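Local coordinates for COPII coat assembly protein SEC16 (Saccharomyces cerevisiae, PDB 3MZK), which takes part in initiating assembly of the COPII coat that forms transport vesicles at the endoplasmic reticulum, and in cargo selection, and is also involved in autophagy, at residues W116-Y124 / W252-I263; L161-L170 / A182-R193. All coordinates share one frame; numbering follows the deposited sequence.

Contact 1 (W116-Y124 / W252-I263); sequences WKNISKLLY and WKSIVAAVLINI
L123 and L260 form the apolar centre of this antiparallel helix pair, each a knob in a hole of the other helix, within the ACE1-type helical unit of SEC16. The axes of the short segments 116-123 and 252-261 come within 8.3 Å, with a signed crossing angle of -163°. The knob of L123 drops among K253, V256, A257 and L260, its CD1 branch 3.5 Å from V256 CG1. L260 answers from the other side, entering between W116, I119, S120 and L123 and dividing its methyls: CD1 lies 3.6 Å from I119 CG2, whereas CD2 faces the six-membered-ring carbons CE3 and CZ3 of W116.

Aromatic rings close both ends. I263 CD1 stands over the five-membered ring of W116, 4.0 Å from its centroid, and at the far end S254 CB lies over one face of Y124, 3.7 Å from that centroid. Beyond, K253 runs its aliphatic chain past L123 O and carries NZ to a salt bridge with D99. At the closest backbone approach sits S120, whose OG lies anti to its own backbone N (chi1 176°) and donates to A257 O at 2.7 Å; I261 N reaches the same oxygen from the opposite face of the carbonyl plane.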
loop_
_atom_site.group_PDB
_atom_site.type_symbol
_atom_site.label_atom_id
_atom_site.label_comp_id
_atom_site.label_asym_id
_atom_site.label_seq_id
_atom_site.Cartn_x
_atom_site.Cartn_y
_atom_site.Cartn_z
ATOM N N TRP B 116 -16.573 5.435 16.288
ATOM C CA TRP B 116 -16.930 4.026 16.168
ATOM C C TRP B 116 -17.402 3.458 17.502
ATOM O O TRP B 116 -18.230 2.550 17.540
ATOM C CB TRP B 116 -15.759 3.200 15.646
ATOM C CG TRP B 116 -15.242 3.647 14.323
ATOM C CD1 TRP B 116 -13.993 4.114 14.052
ATOM C CD2 TRP B 116 -15.962 3.679 13.086
ATOM N NE1 TRP B 116 -13.883 4.428 12.718
ATOM C CE2 TRP B 116 -15.081 4.173 12.103
ATOM C CE3 TRP B 116 -17.265 3.337 12.710
ATOM C CZ2 TRP B 116 -15.460 4.331 10.771
ATOM C CZ3 TRP B 116 -17.640 3.496 11.384
ATOM C CH2 TRP B 116 -16.741 3.988 10.433
ATOM N N LYS B 117 -16.868 3.991 18.595
ATOM C CA LYS B 117 -17.319 3.595 19.920
ATOM C C LYS B 117 -18.783 3.981 20.078
ATOM O O LYS B 117 -19.623 3.160 20.453
ATOM C CB LYS B 117 -16.473 4.264 21.004
ATOM N N ASN B 118 -19.085 5.237 19.774
ATOM C CA ASN B 118 -20.443 5.746 19.908
ATOM C C ASN B 118 -21.434 4.990 19.033
ATOM O O ASN B 118 -22.518 4.620 19.484
ATOM C CB ASN B 118 -20.483 7.235 19.580
ATOM C CG ASN B 118 -19.379 8.006 20.269
ATOM O OD1 ASN B 118 -18.668 8.790 19.640
ATOM N ND2 ASN B 118 -19.222 7.780 21.572
ATOM N N ILE B 119 -21.058 4.763 17.777
ATOM C CA ILE B 119 -21.913 4.023 16.860
ATOM C C ILE B 119 -22.110 2.594 17.353
ATOM O O ILE B 119 -23.214 2.051 17.286
ATOM C CB ILE B 119 -21.335 3.990 15.434
ATOM C CG1 ILE B 119 -21.300 5.394 14.832
ATOM C CG2 ILE B 119 -22.163 3.076 14.556
ATOM C CD1 ILE B 119 -20.611 5.454 13.491
ATOM N N SER B 120 -21.034 1.991 17.850
ATOM C CA SER B 120 -21.098 0.638 18.384
ATOM C C SER B 120 -22.099 0.550 19.531
ATOM O O SER B 120 -22.939 -0.349 19.561
ATOM C CB SER B 120 -19.714 0.179 18.851
ATOM O OG SER B 120 -19.773 -1.104 19.451
ATOM N N LYS B 121 -22.009 1.487 20.468
ATOM C CA LYS B 121 -22.871 1.484 21.651
ATOM C C LYS B 121 -24.324 1.747 21.289
ATOM O O LYS B 121 -25.236 1.314 21.989
ATOM C CB LYS B 121 -22.393 2.516 22.676
ATOM N N LEU B 122 -24.533 2.469 20.195
ATOM C CA LEU B 122 -25.880 2.743 19.711
ATOM C C LEU B 122 -26.548 1.460 19.231
ATOM O O LEU B 122 -27.686 1.184 19.591
ATOM C CB LEU B 122 -25.845 3.780 18.592
ATOM C CG LEU B 122 -27.173 4.082 17.905
ATOM C CD1 LEU B 122 -28.203 4.568 18.911
ATOM C CD2 LEU B 122 -26.968 5.105 16.806
ATOM N N LEU B 123 -25.834 0.675 18.428
ATOM C CA LEU B 123 -26.340 -0.611 17.961
ATOM C C LEU B 123 -26.627 -1.549 19.118
ATOM O O LEU B 123 -27.659 -2.216 19.149
ATOM C CB LEU B 123 -25.343 -1.282 17.019
ATOM C CG LEU B 123 -25.117 -0.632 15.656
ATOM C CD1 LEU B 123 -24.047 -1.374 14.880
ATOM C CD2 LEU B 123 -26.407 -0.594 14.866
ATOM N N TYR B 124 -25.709 -1.602 20.075
ATOM C CA TYR B 124 -25.783 -2.600 21.135
ATOM C C TYR B 124 -25.183 -2.078 22.428
ATOM O O TYR B 124 -24.001 -1.736 22.477
ATOM C CB TYR B 124 -25.046 -3.862 20.690
ATOM C CG TYR B 124 -25.151 -5.030 21.636
ATOM C CD1 TYR B 124 -26.304 -5.806 21.691
ATOM C CD2 TYR B 124 -24.083 -5.380 22.455
ATOM C CE1 TYR B 124 -26.395 -6.889 22.549
ATOM C CE2 TYR B 124 -24.163 -6.461 23.316
ATOM C CZ TYR B 124 -25.318 -7.211 23.360
ATOM O OH TYR B 124 -25.394 -8.284 24.217
ATOM N N TRP B 252 -27.756 -9.340 14.259
ATOM C CA TRP B 252 -26.931 -8.461 13.435
ATOM C C TRP B 252 -26.461 -7.224 14.186
ATOM O O TRP B 252 -25.368 -6.720 13.943
ATOM C CB TRP B 252 -27.674 -8.044 12.165
ATOM C CG TRP B 252 -28.805 -7.080 12.395
ATOM C CD1 TRP B 252 -30.105 -7.391 12.669
ATOM C CD2 TRP B 252 -28.737 -5.649 12.356
ATOM N NE1 TRP B 252 -30.849 -6.245 12.808
ATOM C CE2 TRP B 252 -30.033 -5.161 12.620
ATOM C CE3 TRP B 252 -27.707 -4.733 12.128
ATOM C CZ2 TRP B 252 -30.325 -3.804 12.661
ATOM C CZ3 TRP B 252 -28.000 -3.382 12.170
ATOM C CH2 TRP B 252 -29.296 -2.931 12.433
ATOM N N LYS B 253 -27.286 -6.734 15.101
ATOM C CA LYS B 253 -26.948 -5.524 15.840
ATOM C C LYS B 253 -25.675 -5.666 16.680
ATOM O O LYS B 253 -24.793 -4.811 16.622
ATOM C CB LYS B 253 -28.122 -5.084 16.708
ATOM C CG LYS B 253 -29.090 -4.176 15.994
ATOM C CD LYS B 253 -30.174 -3.703 16.936
ATOM C CE LYS B 253 -31.189 -2.825 16.237
ATOM N NZ LYS B 253 -32.285 -2.470 17.168
ATOM N N SER B 254 -25.587 -6.744 17.456
ATOM C CA SER B 254 -24.428 -6.976 18.313
ATOM C C SER B 254 -23.204 -7.389 17.504
ATOM O O SER B 254 -22.072 -7.139 17.908
ATOM C CB SER B 254 -24.745 -8.032 19.375
ATOM O OG SER B 254 -25.221 -9.227 18.780
ATOM N N ILE B 255 -23.441 -8.027 16.362
ATOM C CA ILE B 255 -22.358 -8.448 15.480
ATOM C C ILE B 255 -21.615 -7.242 14.908
ATOM O O ILE B 255 -20.408 -7.109 15.065
ATOM C CB ILE B 255 -22.881 -9.307 14.318
ATOM C CG1 ILE B 255 -23.505 -10.597 14.849
ATOM C CG2 ILE B 255 -21.762 -9.616 13.345
ATOM C CD1 ILE B 255 -24.026 -11.514 13.763
ATOM N N VAL B 256 -22.349 -6.363 14.242
ATOM C CA VAL B 256 -21.761 -5.151 13.698
ATOM C C VAL B 256 -21.107 -4.333 14.809
ATOM O O VAL B 256 -20.020 -3.791 14.631
ATOM C CB VAL B 256 -22.818 -4.306 12.946
ATOM C CG1 VAL B 256 -22.208 -3.008 12.433
ATOM C CG2 VAL B 256 -23.389 -5.105 11.799
ATOM N N ALA B 257 -21.770 -4.259 15.960
ATOM C CA ALA B 257 -21.256 -3.497 17.097
ATOM C C ALA B 257 -19.907 -4.030 17.566
ATOM O O ALA B 257 -19.023 -3.260 17.934
ATOM C CB ALA B 257 -22.263 -3.496 18.245
ATOM N N ALA B 258 -19.755 -5.350 17.543
ATOM C CA ALA B 258 -18.498 -5.981 17.918
ATOM C C ALA B 258 -17.384 -5.574 16.964
ATOM O O ALA B 258 -16.277 -5.242 17.392
ATOM C CB ALA B 258 -18.642 -7.492 17.948
ATOM N N VAL B 259 -17.682 -5.598 15.669
ATOM C CA VAL B 259 -16.697 -5.227 14.661
ATOM C C VAL B 259 -16.256 -3.775 14.814
ATOM O O VAL B 259 -15.062 -3.483 14.842
ATOM C CB VAL B 259 -17.227 -5.460 13.235
ATOM C CG1 VAL B 259 -16.300 -4.827 12.213
ATOM C CG2 VAL B 259 -17.389 -6.946 12.969
ATOM N N LEU B 260 -17.220 -2.870 14.925
ATOM C CA LEU B 260 -16.913 -1.444 15.002
ATOM C C LEU B 260 -16.059 -1.092 16.219
ATOM O O LEU B 260 -15.125 -0.298 16.125
ATOM C CB LEU B 260 -18.199 -0.605 14.987
ATOM C CG LEU B 260 -19.054 -0.734 13.725
ATOM C CD1 LEU B 260 -20.289 0.149 13.808
ATOM C CD2 LEU B 260 -18.243 -0.409 12.476
ATOM N N ILE B 261 -16.382 -1.694 17.359
ATOM C CA ILE B 261 -15.713 -1.355 18.610
ATOM C C ILE B 261 -14.287 -1.893 18.643
ATOM O O ILE B 261 -13.498 -1.513 19.501
ATOM C CB ILE B 261 -16.496 -1.874 19.834
ATOM C CG1 ILE B 261 -16.204 -1.012 21.062
ATOM C CG2 ILE B 261 -16.186 -3.337 20.090
ATOM C CD1 ILE B 261 -17.091 -1.333 22.253
ATOM N N ASN B 262 -13.960 -2.770 17.702
ATOM C CA ASN B 262 -12.621 -3.341 17.620
ATOM C C ASN B 262 -11.772 -2.692 16.539
ATOM O O ASN B 262 -10.687 -3.175 16.219
ATOM C CB ASN B 262 -12.690 -4.847 17.382
ATOM C CG ASN B 262 -13.050 -5.611 18.628
ATOM O OD1 ASN B 262 -12.493 -5.370 19.695
ATOM N ND2 ASN B 262 -13.994 -6.532 18.507
ATOM N N ILE B 263 -12.272 -1.603 15.968
ATOM C CA ILE B 263 -11.511 -0.862 14.972
ATOM C C ILE B 263 -10.405 -0.079 15.672
ATOM O O ILE B 263 -10.665 0.654 16.624
ATOM C CB ILE B 263 -12.408 0.100 14.161
ATOM C CG1 ILE B 263 -13.418 -0.686 13.328
ATOM C CG2 ILE B 263 -11.569 0.987 13.252
ATOM C CD1 ILE B 263 -14.263 0.187 12.438
#

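Contact 2 (L161-L170 / A182-R193); sequences LQTGNHDEAL and ALLVGSLMGKDR
Mainly apolar packing between successive helices of the SEC16 helical domain joins L170 and H166 to V185 and M189, where the start of helix 166-175 meets the end of helix 179-187 and the turn after it. The two short helical segments run antiparallel, at 167°. With CG anti to the backbone N (chi1 179°), the side chain of L170 reaches across to the other segment: CD1 comes 3.6 Å from A182 O, and CD2 lies 3.8 Å from R193 CD. V185 presses CG1 against the first helical turn, touching A169 CB at 4.1 Å and L170 CB.

M189 and H166 lie alongside one another, pointing opposite ways. SD of M189 lies 3.6 Å from H166 CB, and the bend at chi3 (64°) turns CE toward D167 OD2, while L188 CB lies over one face of the imidazole toward its rim. At the outer margin D167 OD1 and R193 NH2 form a long salt bridge of 3.8 Å; the oxygen sits over the guanidinium face, so only charge links them. H166 NE2 has a weak hydrogen bond to N262 of the second subunit. Around this pair, F160 of helix 151-162 packs on A169, and V197 of helix 191-203 touches both L170 and A182.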
loop_
_atom_site.group_PDB
_atom_site.type_symbol
_atom_site.label_atom_id
_atom_site.label_comp_id
_atom_site.label_asym_id
_atom_site.label_seq_id
_atom_site.Cartn_x
_atom_site.Cartn_y
_atom_site.Cartn_z
ATOM N N LEU B 161 9.814 -26.165 6.500
ATOM C CA LEU B 161 9.908 -24.756 6.143
ATOM C C LEU B 161 11.242 -24.429 5.484
ATOM O O LEU B 161 11.306 -23.609 4.565
ATOM C CB LEU B 161 9.696 -23.878 7.377
ATOM C CG LEU B 161 8.285 -23.924 7.964
ATOM C CD1 LEU B 161 8.205 -23.082 9.218
ATOM C CD2 LEU B 161 7.267 -23.463 6.936
ATOM N N GLN B 162 12.303 -25.076 5.955
ATOM C CA GLN B 162 13.627 -24.899 5.368
ATOM C C GLN B 162 13.677 -25.395 3.931
ATOM O O GLN B 162 14.589 -25.044 3.184
ATOM C CB GLN B 162 14.691 -25.621 6.194
ATOM C CG GLN B 162 14.967 -24.987 7.540
ATOM C CD GLN B 162 16.194 -25.570 8.204
ATOM O OE1 GLN B 162 16.088 -26.349 9.151
ATOM N NE2 GLN B 162 17.369 -25.200 7.706
ATOM N N THR B 163 12.698 -26.211 3.550
ATOM C CA THR B 163 12.625 -26.742 2.194
ATOM C C THR B 163 11.527 -26.060 1.381
ATOM O O THR B 163 11.312 -26.388 0.212
ATOM C CB THR B 163 12.409 -28.269 2.194
ATOM O OG1 THR B 163 11.288 -28.598 3.021
ATOM C CG2 THR B 163 13.638 -28.975 2.728
ATOM N N GLY B 164 10.836 -25.110 2.008
ATOM C CA GLY B 164 9.818 -24.321 1.336
ATOM C C GLY B 164 8.463 -24.995 1.250
ATOM O O GLY B 164 7.605 -24.582 0.472
ATOM N N ASN B 165 8.264 -26.029 2.061
ATOM C CA ASN B 165 7.048 -26.830 2.000
ATOM C C ASN B 165 5.974 -26.370 2.987
ATOM O O ASN B 165 5.808 -26.950 4.061
ATOM C CB ASN B 165 7.383 -28.304 2.232
ATOM C CG ASN B 165 6.314 -29.236 1.699
ATOM O OD1 ASN B 165 5.178 -28.826 1.459
ATOM N ND2 ASN B 165 6.674 -30.501 1.517
ATOM N N HIS B 166 5.242 -25.327 2.614
ATOM C CA HIS B 166 4.176 -24.792 3.453
ATOM C C HIS B 166 3.069 -25.808 3.670
ATOM O O HIS B 166 2.610 -26.015 4.793
ATOM C CB HIS B 166 3.584 -23.538 2.816
ATOM C CG HIS B 166 4.532 -22.387 2.743
ATOM N ND1 HIS B 166 4.245 -21.222 2.073
ATOM C CD2 HIS B 166 5.776 -22.217 3.267
ATOM C CE1 HIS B 166 5.261 -20.383 2.177
ATOM N NE2 HIS B 166 6.204 -20.973 2.900
ATOM N N ASP B 167 2.638 -26.433 2.581
ATOM C CA ASP B 167 1.500 -27.343 2.623
ATOM C C ASP B 167 1.755 -28.531 3.541
ATOM O O ASP B 167 0.884 -28.923 4.319
ATOM C CB ASP B 167 1.141 -27.823 1.218
ATOM C CG ASP B 167 0.756 -26.684 0.295
ATOM O OD1 ASP B 167 -0.267 -26.809 -0.410
ATOM O OD2 ASP B 167 1.477 -25.663 0.268
ATOM N N GLU B 168 2.950 -29.100 3.454
ATOM C CA GLU B 168 3.269 -30.259 4.269
ATOM C C GLU B 168 3.432 -29.857 5.731
ATOM O O GLU B 168 3.095 -30.618 6.637
ATOM C CB GLU B 168 4.526 -30.952 3.754
ATOM C CG GLU B 168 4.456 -32.459 3.847
ATOM C CD GLU B 168 3.273 -33.030 3.092
ATOM O OE1 GLU B 168 3.191 -32.824 1.862
ATOM O OE2 GLU B 168 2.423 -33.684 3.732
ATOM N N ALA B 169 3.944 -28.650 5.951
ATOM C CA ALA B 169 4.108 -28.117 7.294
ATOM C C ALA B 169 2.761 -27.923 7.979
ATOM O O ALA B 169 2.584 -28.295 9.135
ATOM C CB ALA B 169 4.876 -26.807 7.249
ATOM N N LEU B 170 1.812 -27.339 7.256
ATOM C CA LEU B 170 0.480 -27.099 7.799
ATOM C C LEU B 170 -0.267 -28.402 8.061
ATOM O O LEU B 170 -0.900 -28.566 9.106
ATOM C CB LEU B 170 -0.330 -26.220 6.851
ATOM C CG LEU B 170 -1.759 -25.912 7.299
ATOM C CD1 LEU B 170 -1.749 -25.221 8.649
ATOM C CD2 LEU B 170 -2.479 -25.062 6.259
ATOM N N ALA B 182 -0.061 -23.926 13.483
ATOM C CA ALA B 182 -0.926 -24.007 12.320
ATOM C C ALA B 182 -1.227 -22.586 11.857
ATOM O O ALA B 182 -1.091 -22.266 10.677
ATOM C CB ALA B 182 -2.200 -24.754 12.655
ATOM N N LEU B 183 -1.610 -21.730 12.802
ATOM C CA LEU B 183 -1.886 -20.326 12.510
ATOM C C LEU B 183 -0.650 -19.623 11.955
ATOM O O LEU B 183 -0.723 -18.922 10.943
ATOM C CB LEU B 183 -2.410 -19.597 13.756
ATOM C CG LEU B 183 -3.859 -19.917 14.137
ATOM C CD1 LEU B 183 -4.276 -19.209 15.419
ATOM C CD2 LEU B 183 -4.804 -19.560 12.990
ATOM N N LEU B 184 0.482 -19.820 12.620
ATOM C CA LEU B 184 1.745 -19.246 12.174
ATOM C C LEU B 184 2.076 -19.656 10.740
ATOM O O LEU B 184 2.252 -18.806 9.869
ATOM C CB LEU B 184 2.872 -19.651 13.116
ATOM C CG LEU B 184 2.670 -19.108 14.527
ATOM C CD1 LEU B 184 3.754 -19.611 15.476
ATOM C CD2 LEU B 184 2.630 -17.588 14.488
ATOM N N VAL B 185 2.157 -20.959 10.492
ATOM C CA VAL B 185 2.432 -21.446 9.149
ATOM C C VAL B 185 1.398 -20.887 8.179
ATOM O O VAL B 185 1.735 -20.425 7.089
ATOM C CB VAL B 185 2.431 -22.986 9.086
ATOM C CG1 VAL B 185 2.488 -23.458 7.646
ATOM C CG2 VAL B 185 3.598 -23.548 9.881
ATOM N N GLY B 186 0.136 -20.915 8.595
ATOM C CA GLY B 186 -0.952 -20.409 7.781
ATOM C C GLY B 186 -0.775 -18.967 7.350
ATOM O O GLY B 186 -1.214 -18.584 6.270
ATOM N N SER B 187 -0.131 -18.160 8.187
ATOM C CA SER B 187 0.066 -16.752 7.862
ATOM C C SER B 187 1.048 -16.571 6.702
ATOM O O SER B 187 1.016 -15.561 6.005
ATOM C CB SER B 187 0.517 -15.962 9.095
ATOM O OG SER B 187 1.819 -16.336 9.515
ATOM N N LEU B 188 1.916 -17.557 6.494
ATOM C CA LEU B 188 2.869 -17.506 5.388
ATOM C C LEU B 188 2.217 -17.879 4.061
ATOM O O LEU B 188 2.867 -17.834 3.018
ATOM C CB LEU B 188 4.045 -18.453 5.635
ATOM C CG LEU B 188 4.794 -18.359 6.963
ATOM C CD1 LEU B 188 5.938 -19.356 6.989
ATOM C CD2 LEU B 188 5.312 -16.949 7.195
ATOM N N MET B 189 0.937 -18.246 4.103
ATOM C CA MET B 189 0.273 -18.843 2.945
ATOM C C MET B 189 -0.932 -18.060 2.423
ATOM O O MET B 189 -1.526 -18.432 1.411
ATOM C CB MET B 189 -0.149 -20.280 3.266
ATOM C CG MET B 189 0.980 -21.163 3.755
ATOM S SD MET B 189 0.403 -22.770 4.315
ATOM C CE MET B 189 -0.241 -23.465 2.806
ATOM N N GLY B 190 -1.299 -16.985 3.113
ATOM C CA GLY B 190 -2.412 -16.160 2.682
ATOM C C GLY B 190 -3.651 -16.309 3.543
ATOM O O GLY B 190 -3.793 -17.280 4.287
ATOM N N LYS B 191 -4.555 -15.340 3.426
ATOM C CA LYS B 191 -5.757 -15.284 4.249
ATOM C C LYS B 191 -6.603 -16.549 4.140
ATOM O O LYS B 191 -7.309 -16.913 5.081
ATOM C CB LYS B 191 -6.602 -14.072 3.857
ATOM C CG LYS B 191 -7.139 -14.142 2.440
ATOM C CD LYS B 191 -8.153 -13.050 2.150
ATOM C CE LYS B 191 -8.824 -13.296 0.808
ATOM N NZ LYS B 191 -9.834 -12.255 0.483
ATOM N N ASP B 192 -6.525 -17.212 2.991
ATOM C CA ASP B 192 -7.373 -18.365 2.697
ATOM C C ASP B 192 -7.217 -19.494 3.709
ATOM O O ASP B 192 -8.160 -19.839 4.418
ATOM C CB ASP B 192 -7.092 -18.892 1.287
ATOM C CG ASP B 192 -7.406 -17.871 0.208
ATOM O OD1 ASP B 192 -7.202 -16.662 0.448
ATOM O OD2 ASP B 192 -7.857 -18.279 -0.883
ATOM N N ARG B 193 -6.025 -20.075 3.768
ATOM C CA ARG B 193 -5.783 -21.184 4.682
ATOM C C ARG B 193 -5.740 -20.721 6.132
ATOM O O ARG B 193 -6.058 -21.483 7.044
ATOM C CB ARG B 193 -4.514 -21.944 4.296
ATOM C CG ARG B 193 -4.655 -22.686 2.982
ATOM C CD ARG B 193 -3.640 -23.793 2.853
ATOM N NE ARG B 193 -3.700 -24.422 1.541
ATOM C CZ ARG B 193 -3.203 -23.880 0.434
ATOM N NH1 ARG B 193 -2.614 -22.693 0.484
ATOM N NH2 ARG B 193 -3.300 -24.521 -0.722
#

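In the fold
From the N terminus the chain passes through a small three-stranded antiparallel sheet and several helices before reaching 116-124, the first half of contact 1. It then runs on through further helices, and within that excursion contact 2 closes a short local loop of 11 residues between 161-170 and 182-193. Only after helices 191-203, 214-226, 231-240 and 242-250 does 252-263 return to close contact 1 around 127 residues. Contact 2 is therefore nested in contact 1, without crossing. Their centres lie 33 Å apart: contact 1 ties helix 116-123 to helix 252-261, contact 2 the successive helices 166-175 and 179-187 with the turn that follows, and both touch the second subunit.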